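Local atomic coordinates of stage III sporulation protein AH (PDB entry 3TUF), a protein that forms, together with SpoIIQ, an intercellular channel between mother cell and forespore that supports engulfment and signalling during sporulation in Bacillus subtilis. Residues E102-A105 / I106-D110; D110-A114 / K115-E119; E119-D122 / K123-L127. All coordinates share one frame; numbering follows the deposited sequence.

Interaction 1. Residues E102-A105 / I106-D110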
ATOM      1  N   GLU B 102     -16.909   0.989  -1.645  1.00 58.77           N
ATOM      2  CA  GLU B 102     -17.972   1.212  -2.583  1.00 62.37           C
ATOM      3  C   GLU B 102     -17.922   0.224  -3.721  1.00 63.64           C
ATOM      4  O   GLU B 102     -18.952  -0.393  -4.064  1.00 64.12           O
ATOM      5  CB  GLU B 102     -17.931   2.630  -3.080  1.00 76.80           C
ATOM      6  CG  GLU B 102     -18.813   3.533  -2.239  1.00109.18           C
ATOM      7  CD  GLU B 102     -18.264   4.947  -2.073  1.00117.00           C
ATOM      8  OE1 GLU B 102     -17.612   5.470  -3.013  1.00125.87           O
ATOM      9  OE2 GLU B 102     -18.495   5.541  -0.988  1.00135.66           O
ATOM     10  N   LEU B 103     -16.737   0.051  -4.300  1.00 54.69           N
ATOM     11  CA  LEU B 103     -16.557  -1.022  -5.271  1.00 60.31           C
ATOM     12  C   LEU B 103     -17.084  -2.348  -4.690  1.00 53.54           C
ATOM     13  O   LEU B 103     -17.966  -3.011  -5.266  1.00 53.40           O
ATOM     14  CB  LEU B 103     -15.089  -1.148  -5.709  1.00 55.98           C
ATOM     15  CG  LEU B 103     -14.499  -0.171  -6.773  1.00 52.74           C
ATOM     16  CD1 LEU B 103     -15.584   0.603  -7.558  1.00 51.97           C
ATOM     17  CD2 LEU B 103     -13.445   0.784  -6.185  1.00 52.62           C
ATOM     18  N   ASN B 104     -16.599  -2.713  -3.517  1.00 50.60           N
ATOM     19  CA  ASN B 104     -17.046  -3.960  -2.956  1.00 57.68           C
ATOM     20  C   ASN B 104     -18.560  -3.994  -2.785  1.00 56.59           C
ATOM     21  O   ASN B 104     -19.191  -5.050  -2.923  1.00 53.85           O
ATOM     22  CB  ASN B 104     -16.385  -4.196  -1.619  1.00 62.29           C
ATOM     23  CG  ASN B 104     -16.586  -5.618  -1.111  1.00 72.09           C
ATOM     24  OD1 ASN B 104     -17.054  -6.530  -1.819  1.00 68.89           O
ATOM     25  ND2 ASN B 104     -16.220  -5.814   0.129  1.00 79.14           N
ATOM     26  N   ALA B 105     -19.133  -2.833  -2.482  1.00 55.32           N
ATOM     27  CA  ALA B 105     -20.535  -2.768  -2.180  1.00 58.71           C
ATOM     28  C   ALA B 105     -21.391  -3.082  -3.419  1.00 57.48           C
ATOM     29  O   ALA B 105     -22.367  -3.833  -3.337  1.00 71.06           O
ATOM     30  CB  ALA B 105     -20.872  -1.404  -1.602  1.00 59.60           C
ATOM     31  N   ILE B 106     -21.009  -2.497  -4.553  1.00 55.94           N
ATOM     32  CA  ILE B 106     -21.633  -2.731  -5.862  1.00 60.61           C
ATOM     33  C   ILE B 106     -21.523  -4.197  -6.282  1.00 61.17           C
ATOM     34  O   ILE B 106     -22.526  -4.863  -6.610  1.00 68.61           O
ATOM     35  CB  ILE B 106     -20.950  -1.841  -6.923  1.00 59.27           C
ATOM     36  CG1 ILE B 106     -21.363  -0.383  -6.704  1.00 62.59           C
ATOM     37  CG2 ILE B 106     -21.319  -2.248  -8.326  1.00 56.02           C
ATOM     38  CD1 ILE B 106     -20.227   0.588  -6.856  1.00 60.62           C
ATOM     39  N   VAL B 107     -20.292  -4.695  -6.254  1.00 60.05           N
ATOM     40  CA  VAL B 107     -19.989  -6.066  -6.643  1.00 63.08           C
ATOM     41  C   VAL B 107     -20.835  -7.022  -5.824  1.00 59.33           C
ATOM     42  O   VAL B 107     -21.352  -8.012  -6.347  1.00 64.93           O
ATOM     43  CB  VAL B 107     -18.499  -6.354  -6.444  1.00 55.19           C
ATOM     44  CG1 VAL B 107     -18.216  -7.849  -6.339  1.00 51.74           C
ATOM     45  CG2 VAL B 107     -17.734  -5.786  -7.577  1.00 50.01           C
ATOM     46  N   SER B 108     -21.021  -6.697  -4.549  1.00 58.76           N
ATOM     47  CA  SER B 108     -21.716  -7.589  -3.665  1.00 57.81           C
ATOM     48  C   SER B 108     -23.235  -7.406  -3.701  1.00 60.80           C
ATOM     49  O   SER B 108     -23.944  -8.074  -2.958  1.00 65.90           O
ATOM     50  CB  SER B 108     -21.179  -7.401  -2.247  1.00 65.60           C
ATOM     51  OG  SER B 108     -19.765  -7.584  -2.217  1.00 61.24           O
ATOM     52  N   SER B 109     -23.756  -6.537  -4.553  1.00 60.21           N
ATOM     53  CA  SER B 109     -25.146  -6.146  -4.394  1.00 59.61           C
ATOM     54  C   SER B 109     -26.147  -6.831  -5.342  1.00 60.74           C
ATOM     55  O   SER B 109     -25.907  -6.916  -6.540  1.00 59.97           O
ATOM     56  CB  SER B 109     -25.247  -4.636  -4.549  1.00 61.52           C
ATOM     57  OG  SER B 109     -26.502  -4.320  -5.098  1.00 63.94           O
ATOM     58  N   ASP B 110     -27.300  -7.249  -4.827  1.00 63.72           N
ATOM     59  CA  ASP B 110     -28.309  -7.963  -5.631  1.00 67.38           C
ATOM     60  C   ASP B 110     -28.905  -7.130  -6.726  1.00 69.18           C
ATOM     61  O   ASP B 110     -29.554  -7.648  -7.649  1.00 70.13           O
ATOM     62  CB  ASP B 110     -29.465  -8.359  -4.751  1.00 67.99           C
ATOM     63  CG  ASP B 110     -29.180  -9.561  -3.966  1.00 80.22           C
ATOM     64  OD1 ASP B 110     -28.081 -10.151  -4.137  1.00 82.25           O
ATOM     65  OD2 ASP B 110     -30.064  -9.932  -3.176  1.00 97.06           O
TER

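Interaction 2. Residues D110-A114 / K115-E119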
ATOM      1  N   ASP B 110     -27.300  -7.249  -4.827  1.00 63.72           N
ATOM      2  CA  ASP B 110     -28.309  -7.963  -5.631  1.00 67.38           C
ATOM      3  C   ASP B 110     -28.905  -7.130  -6.726  1.00 69.18           C
ATOM      4  O   ASP B 110     -29.554  -7.648  -7.649  1.00 70.13           O
ATOM      5  CB  ASP B 110     -29.465  -8.359  -4.751  1.00 67.99           C
ATOM      6  CG  ASP B 110     -29.180  -9.561  -3.966  1.00 80.22           C
ATOM      7  OD1 ASP B 110     -28.081 -10.151  -4.137  1.00 82.25           O
ATOM      8  OD2 ASP B 110     -30.064  -9.932  -3.176  1.00 97.06           O
ATOM      9  N   ASP B 111     -28.707  -5.827  -6.580  1.00 66.93           N
ATOM     10  CA  ASP B 111     -29.310  -4.826  -7.453  1.00 75.72           C
ATOM     11  C   ASP B 111     -28.387  -4.299  -8.527  1.00 72.99           C
ATOM     12  O   ASP B 111     -28.822  -3.481  -9.327  1.00 75.93           O
ATOM     13  CB  ASP B 111     -29.834  -3.667  -6.614  1.00 70.98           C
ATOM     14  CG  ASP B 111     -31.000  -4.083  -5.771  1.00 77.27           C
ATOM     15  OD1 ASP B 111     -32.036  -4.404  -6.379  1.00 85.50           O
ATOM     16  OD2 ASP B 111     -30.882  -4.137  -4.523  1.00 84.38           O
ATOM     17  N   ALA B 112     -27.122  -4.743  -8.537  1.00 65.00           N
ATOM     18  CA  ALA B 112     -26.186  -4.400  -9.613  1.00 53.11           C
ATOM     19  C   ALA B 112     -26.394  -5.334 -10.801  1.00 63.90           C
ATOM     20  O   ALA B 112     -26.745  -6.493 -10.628  1.00 66.60           O
ATOM     21  CB  ALA B 112     -24.758  -4.500  -9.116  1.00 62.37           C
ATOM     22  N   THR B 113     -26.190  -4.837 -12.012  1.00 68.79           N
ATOM     23  CA  THR B 113     -26.247  -5.713 -13.159  1.00 65.13           C
ATOM     24  C   THR B 113     -24.897  -6.353 -13.304  1.00 67.66           C
ATOM     25  O   THR B 113     -23.907  -5.898 -12.698  1.00 64.53           O
ATOM     26  CB  THR B 113     -26.478  -4.964 -14.460  1.00 62.84           C
ATOM     27  OG1 THR B 113     -25.316  -4.185 -14.774  1.00 63.23           O
ATOM     28  CG2 THR B 113     -27.676  -4.087 -14.347  1.00 64.37           C
ATOM     29  N   ALA B 114     -24.862  -7.402 -14.133  1.00 61.96           N
ATOM     30  CA  ALA B 114     -23.636  -8.087 -14.479  1.00 62.47           C
ATOM     31  C   ALA B 114     -22.582  -7.090 -14.967  1.00 62.62           C
ATOM     32  O   ALA B 114     -21.432  -7.137 -14.525  1.00 63.94           O
ATOM     33  CB  ALA B 114     -23.914  -9.143 -15.524  1.00 59.63           C
ATOM     34  N   LYS B 115     -22.988  -6.172 -15.842  1.00 61.36           N
ATOM     35  CA  LYS B 115     -22.080  -5.166 -16.374  1.00 64.78           C
ATOM     36  C   LYS B 115     -21.461  -4.360 -15.245  1.00 65.29           C
ATOM     37  O   LYS B 115     -20.234  -4.211 -15.159  1.00 65.36           O
ATOM     38  CB  LYS B 115     -22.850  -4.220 -17.284  1.00 68.89           C
ATOM     39  CG  LYS B 115     -22.046  -3.634 -18.415  1.00 83.85           C
ATOM     40  CD  LYS B 115     -21.981  -4.617 -19.591  1.00 95.44           C
ATOM     41  CE  LYS B 115     -23.306  -4.719 -20.393  1.00 97.65           C
ATOM     42  NZ  LYS B 115     -23.565  -3.595 -21.345  1.00104.38           N
ATOM     43  N   GLU B 116     -22.330  -3.846 -14.381  1.00 57.46           N
ATOM     44  CA  GLU B 116     -21.897  -3.022 -13.270  1.00 66.59           C
ATOM     45  C   GLU B 116     -20.975  -3.779 -12.314  1.00 65.14           C
ATOM     46  O   GLU B 116     -19.920  -3.258 -11.935  1.00 67.00           O
ATOM     47  CB  GLU B 116     -23.088  -2.486 -12.507  1.00 63.93           C
ATOM     48  CG  GLU B 116     -24.144  -1.816 -13.323  1.00 63.12           C
ATOM     49  CD  GLU B 116     -25.380  -1.566 -12.474  1.00 74.75           C
ATOM     50  OE1 GLU B 116     -25.342  -0.645 -11.634  1.00 74.55           O
ATOM     51  OE2 GLU B 116     -26.385  -2.297 -12.609  1.00 80.68           O
ATOM     52  N   LYS B 117     -21.349  -4.997 -11.924  1.00 61.01           N
ATOM     53  CA  LYS B 117     -20.450  -5.810 -11.088  1.00 65.54           C
ATOM     54  C   LYS B 117     -19.090  -5.959 -11.769  1.00 61.01           C
ATOM     55  O   LYS B 117     -18.030  -5.740 -11.171  1.00 55.54           O
ATOM     56  CB  LYS B 117     -21.051  -7.186 -10.791  1.00 61.13           C
ATOM     57  CG  LYS B 117     -22.291  -7.111  -9.911  1.00 68.62           C
ATOM     58  CD  LYS B 117     -22.625  -8.479  -9.354  1.00 71.54           C
ATOM     59  CE  LYS B 117     -23.621  -8.442  -8.195  1.00 69.57           C
ATOM     60  NZ  LYS B 117     -24.997  -8.665  -8.695  1.00 79.43           N
ATOM     61  N   SER B 118     -19.134  -6.292 -13.043  1.00 60.92           N
ATOM     62  CA  SER B 118     -17.933  -6.542 -13.806  1.00 59.67           C
ATOM     63  C   SER B 118     -16.977  -5.346 -13.840  1.00 59.16           C
ATOM     64  O   SER B 118     -15.760  -5.507 -13.667  1.00 58.30           O
ATOM     65  CB  SER B 118     -18.330  -6.938 -15.208  1.00 68.58           C
ATOM     66  OG  SER B 118     -17.186  -7.250 -15.962  1.00 81.56           O
ATOM     67  N   GLU B 119     -17.531  -4.162 -14.051  1.00 52.15           N
ATOM     68  CA  GLU B 119     -16.753  -2.937 -14.077  1.00 60.01           C
ATOM     69  C   GLU B 119     -16.262  -2.488 -12.719  1.00 59.16           C
ATOM     70  O   GLU B 119     -15.126  -2.024 -12.592  1.00 64.09           O
ATOM     71  CB  GLU B 119     -17.596  -1.812 -14.646  1.00 62.75           C
ATOM     72  CG  GLU B 119     -17.911  -2.000 -16.098  1.00 78.67           C
ATOM     73  CD  GLU B 119     -19.041  -1.085 -16.567  1.00 93.20           C
ATOM     74  OE1 GLU B 119     -19.442  -0.158 -15.814  1.00 89.89           O
ATOM     75  OE2 GLU B 119     -19.538  -1.294 -17.689  1.00 92.46           O
TER

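Interaction 3. Residues E119-D122 / K123-L127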
ATOM      1  N   GLU B 119     -17.531  -4.162 -14.051  1.00 52.15           N
ATOM      2  CA  GLU B 119     -16.753  -2.937 -14.077  1.00 60.01           C
ATOM      3  C   GLU B 119     -16.262  -2.488 -12.719  1.00 59.16           C
ATOM      4  O   GLU B 119     -15.126  -2.024 -12.592  1.00 64.09           O
ATOM      5  CB  GLU B 119     -17.596  -1.812 -14.646  1.00 62.75           C
ATOM      6  CG  GLU B 119     -17.911  -2.000 -16.098  1.00 78.67           C
ATOM      7  CD  GLU B 119     -19.041  -1.085 -16.567  1.00 93.20           C
ATOM      8  OE1 GLU B 119     -19.442  -0.158 -15.814  1.00 89.89           O
ATOM      9  OE2 GLU B 119     -19.538  -1.294 -17.689  1.00 92.46           O
ATOM     10  N   ALA B 120     -17.130  -2.562 -11.714  1.00 51.86           N
ATOM     11  CA  ALA B 120     -16.687  -2.339 -10.341  1.00 59.56           C
ATOM     12  C   ALA B 120     -15.556  -3.319  -9.996  1.00 54.26           C
ATOM     13  O   ALA B 120     -14.505  -2.951  -9.421  1.00 53.66           O
ATOM     14  CB  ALA B 120     -17.812  -2.518  -9.420  1.00 54.55           C
ATOM     15  N   TYR B 121     -15.739  -4.573 -10.361  1.00 53.55           N
ATOM     16  CA  TYR B 121     -14.653  -5.529 -10.118  1.00 60.29           C
ATOM     17  C   TYR B 121     -13.300  -5.148 -10.779  1.00 60.32           C
ATOM     18  O   TYR B 121     -12.233  -5.245 -10.147  1.00 59.21           O
ATOM     19  CB  TYR B 121     -15.080  -6.944 -10.486  1.00 60.81           C
ATOM     20  CG  TYR B 121     -14.023  -7.954 -10.181  1.00 64.05           C
ATOM     21  CD1 TYR B 121     -13.841  -8.416  -8.894  1.00 59.19           C
ATOM     22  CD2 TYR B 121     -13.180  -8.423 -11.182  1.00 57.12           C
ATOM     23  CE1 TYR B 121     -12.847  -9.350  -8.609  1.00 60.20           C
ATOM     24  CE2 TYR B 121     -12.186  -9.347 -10.914  1.00 54.91           C
ATOM     25  CZ  TYR B 121     -12.021  -9.808  -9.632  1.00 60.77           C
ATOM     26  OH  TYR B 121     -11.038 -10.723  -9.364  1.00 62.06           O
ATOM     27  N   ASP B 122     -13.347  -4.702 -12.035  1.00 58.13           N
ATOM     28  CA  ASP B 122     -12.141  -4.227 -12.707  1.00 62.04           C
ATOM     29  C   ASP B 122     -11.506  -3.011 -12.071  1.00 62.58           C
ATOM     30  O   ASP B 122     -10.274  -2.946 -11.956  1.00 56.81           O
ATOM     31  CB  ASP B 122     -12.436  -3.925 -14.154  1.00 68.04           C
ATOM     32  CG  ASP B 122     -12.803  -5.150 -14.910  1.00 73.09           C
ATOM     33  OD1 ASP B 122     -12.986  -6.208 -14.263  1.00 75.04           O
ATOM     34  OD2 ASP B 122     -12.905  -5.064 -16.146  1.00 77.70           O
ATOM     35  N   LYS B 123     -12.337  -2.044 -11.675  1.00 62.62           N
ATOM     36  CA  LYS B 123     -11.856  -0.848 -10.980  1.00 60.40           C
ATOM     37  C   LYS B 123     -11.159  -1.289  -9.676  1.00 64.20           C
ATOM     38  O   LYS B 123     -10.101  -0.752  -9.292  1.00 60.06           O
ATOM     39  CB  LYS B 123     -13.008   0.125 -10.702  1.00 62.31           C
ATOM     40  CG  LYS B 123     -13.383   1.047 -11.869  1.00 78.36           C
ATOM     41  CD  LYS B 123     -14.606   1.997 -11.570  1.00 90.74           C
ATOM     42  CE  LYS B 123     -15.312   2.531 -12.844  1.00 85.58           C
ATOM     43  NZ  LYS B 123     -16.605   3.158 -12.466  1.00 85.20           N
ATOM     44  N   MET B 124     -11.732  -2.308  -9.029  1.00 58.34           N
ATOM     45  CA  MET B 124     -11.197  -2.824  -7.783  1.00 61.62           C
ATOM     46  C   MET B 124      -9.799  -3.435  -8.014  1.00 61.33           C
ATOM     47  O   MET B 124      -8.772  -3.009  -7.388  1.00 56.43           O
ATOM     48  CB  MET B 124     -12.165  -3.869  -7.234  1.00 62.02           C
ATOM     49  CG  MET B 124     -12.132  -4.082  -5.735  1.00 71.94           C
ATOM     50  SD  MET B 124     -13.318  -5.357  -5.235  1.00 77.42           S
ATOM     51  CE  MET B 124     -14.824  -4.734  -5.954  1.00 66.80           C
ATOM     52  N   THR B 125      -9.726  -4.411  -8.916  1.00 49.64           N
ATOM     53  CA  THR B 125      -8.421  -5.009  -9.133  1.00 58.20           C
ATOM     54  C   THR B 125      -7.354  -3.995  -9.662  1.00 57.90           C
ATOM     55  O   THR B 125      -6.148  -4.107  -9.285  1.00 60.65           O
ATOM     56  CB  THR B 125      -8.479  -6.350  -9.915  1.00 50.56           C
ATOM     57  OG1 THR B 125      -9.192  -6.172 -11.128  1.00 63.06           O
ATOM     58  CG2 THR B 125      -9.225  -7.415  -9.114  1.00 49.08           C
ATOM     59  N   ALA B 126      -7.772  -2.995 -10.466  1.00 46.87           N
ATOM     60  CA  ALA B 126      -6.820  -1.999 -10.967  1.00 49.82           C
ATOM     61  C   ALA B 126      -6.297  -1.145  -9.845  1.00 48.95           C
ATOM     62  O   ALA B 126      -5.110  -0.758  -9.817  1.00 58.96           O
ATOM     63  CB  ALA B 126      -7.460  -1.095 -12.014  1.00 48.33           C
ATOM     64  N   LEU B 127      -7.202  -0.825  -8.934  1.00 44.49           N
ATOM     65  CA  LEU B 127      -6.824  -0.017  -7.800  1.00 48.05           C
ATOM     66  C   LEU B 127      -5.692  -0.676  -7.023  1.00 50.21           C
ATOM     67  O   LEU B 127      -4.721   0.013  -6.681  1.00 50.54           O
ATOM     68  CB  LEU B 127      -8.005   0.228  -6.877  1.00 47.77           C
ATOM     69  CG  LEU B 127      -8.192   1.592  -6.214  1.00 42.15           C
ATOM     70  CD1 LEU B 127      -8.706   1.257  -4.885  1.00 41.51           C
ATOM     71  CD2 LEU B 127      -6.985   2.575  -6.080  1.00 42.33           C
TER

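Interaction 1. Residues E102-A105 / I106-D110
Glu-102 and Leu-103 hand their carbonyls to Ile-106 and Val-107 in the last turn of helix 84-107, the first arm of a helical hairpin. Ile-106 N to Glu-102 O and Val-107 N to Leu-103 O, each 3.0 Å, are regular i to i+4 bonds. One residue on, the helix ends: the bond from Ser-108 N to Asn-104 O is bent to 141° at the hydrogen, and Ser-109 N turns back to Ile-106 O at 2.9 Å, three residues behind it.

The side chain of Ser-108 adds a second bond at this end. With OG beside its own backbone N (chi1 -55°), the hydroxyl folds back over the turn and donates to Asn-104 O at 2.7 Å. That carbonyl is therefore gripped twice by one residue, the amide and the hydroxyl reaching it from opposite faces of its plane. The carboxamide of Asn-104 bends over the same hydroxyl, its OD1 2.9 Å from Ser-108 OG, but this oxygen has its hydrogen bond with Tyr-121 of the second subunit.

Aliphatic groups fill the inner side. Leu-103, Ile-106 and Val-107 lean on Ala-120 and Met-124 of helix 114-143, and Val-107 also packs on Tyr-121 of the second subunit. Within the turn, Ile-106 CD1 lies back along the helix, 3.2 Å from Glu-102 O, while Val-107 CG2 rests 3.6 Å from Leu-103 O.

Interaction 2. Residues D110-A114 / K115-E119
A capping box made by Thr-113 and Glu-116 starts helix 114-143, with Thr-113 at the N-cap. Its hydroxyl sits between backbone N and carbonyl carbon (chi1 69°), turned into the first turn, where OG1 accepts from Glu-116 N at 3.0 Å along a nearly straight bond (174°). In return the Glu-116 side chain comes back across that of Thr-113 at about a right angle, and OE2 takes the Thr-113 amide at a modelled 2.6 Å. OE2 sits too close to Thr-113 CG2 in the model, so this bond length and the bond from Thr-113 OG1 are doubtful.

Ordinary helix bonds follow: Lys-117 N to Thr-113 O at 2.8 Å, then Ser-118 N to Ala-114 O at 2.9 Å. Lys-117 runs back over the loop, its CG lying 3.7 Å from Ala-112 CB. The chain then bends at its last torsion, bringing NZ to Ser-109 O, its main partner, with only a weak bond to Ala-112 O at 3.4 Å.

OG1 thus supplies an acceptor to Glu-116 N, which no preceding turn could serve, and the carboxylate probably does the same for Thr-113 N. Beside the positive end of the helix dipole it is probably stabilised in its charged form.

Interaction 3. Residues E119-D122 / K123-L127
Lys-123 N to Glu-119 O, Met-124 N to Ala-120 O and Ala-126 N to Asp-122 O, each 2.9 Å, are the backbone bonds that join 119-122 to 123-127, two successive turns of helix 114-143. Tyr-121 O receives the amide of Thr-125 at the same length, and in addition a weak bond from Thr-125 OG1 at 3.3 Å, possible because that hydroxyl folds back over the preceding turn (chi1 54°).

The same threonine supplies the CH-pi contact. Its methyl, CG2, lies over one face of the Tyr-121 ring, 4.1 Å from the centroid and 28° off the normal. It is displaced toward the hydroxyl-bearing end, with CG2 nearest to Tyr-121 CZ at 3.7 Å. The ring gets there by swinging out from the helix with CG opposite the backbone N (chi1 -177°) and running beside the next turn.

Across the subunit boundary, Tyr-121 OH bonds to Asn-104 OD1 of the second subunit, while Met-124 and Thr-125 meet its Tyr-121 and Met-124. An alanine at Tyr-121 is likely to leave the Thr-125 methyl without its ring cover and Asn-104 of the second subunit without its hydroxyl partner.

Among charged groups, Lys-123 extends back toward Glu-119, but NZ stops 5.5 Å from Glu-119 OE1, a loose electrostatic attraction at most.

With Ala-120 and Met-124 turned to helix 84-107, this is the pattern of a helical hairpin whose second arm packs on its own first helix and on a partner copy.

How the interactions relate
From the N terminus, interaction 1 ends helix 84-107, interaction 2 carries the chain through the loop and begins helix 114-143, and interaction 3 lies further along that second helix. They run in series, and none nests within or crosses another; they share Asp-110 and then Glu-119 at the joins. Because the chain reverses, interactions 1 and 2 meet again where Ile-106 O lies 3.4 Å from Ala-112 CB, closing the loop. Interaction 3 comes back alongside interaction 1, with Met-124 CE against Val-107 CG2 at 3.5 Å. Interactions 1 and 3 also both touch the second subunit, so the two arms behind the tip join two helices and two copies.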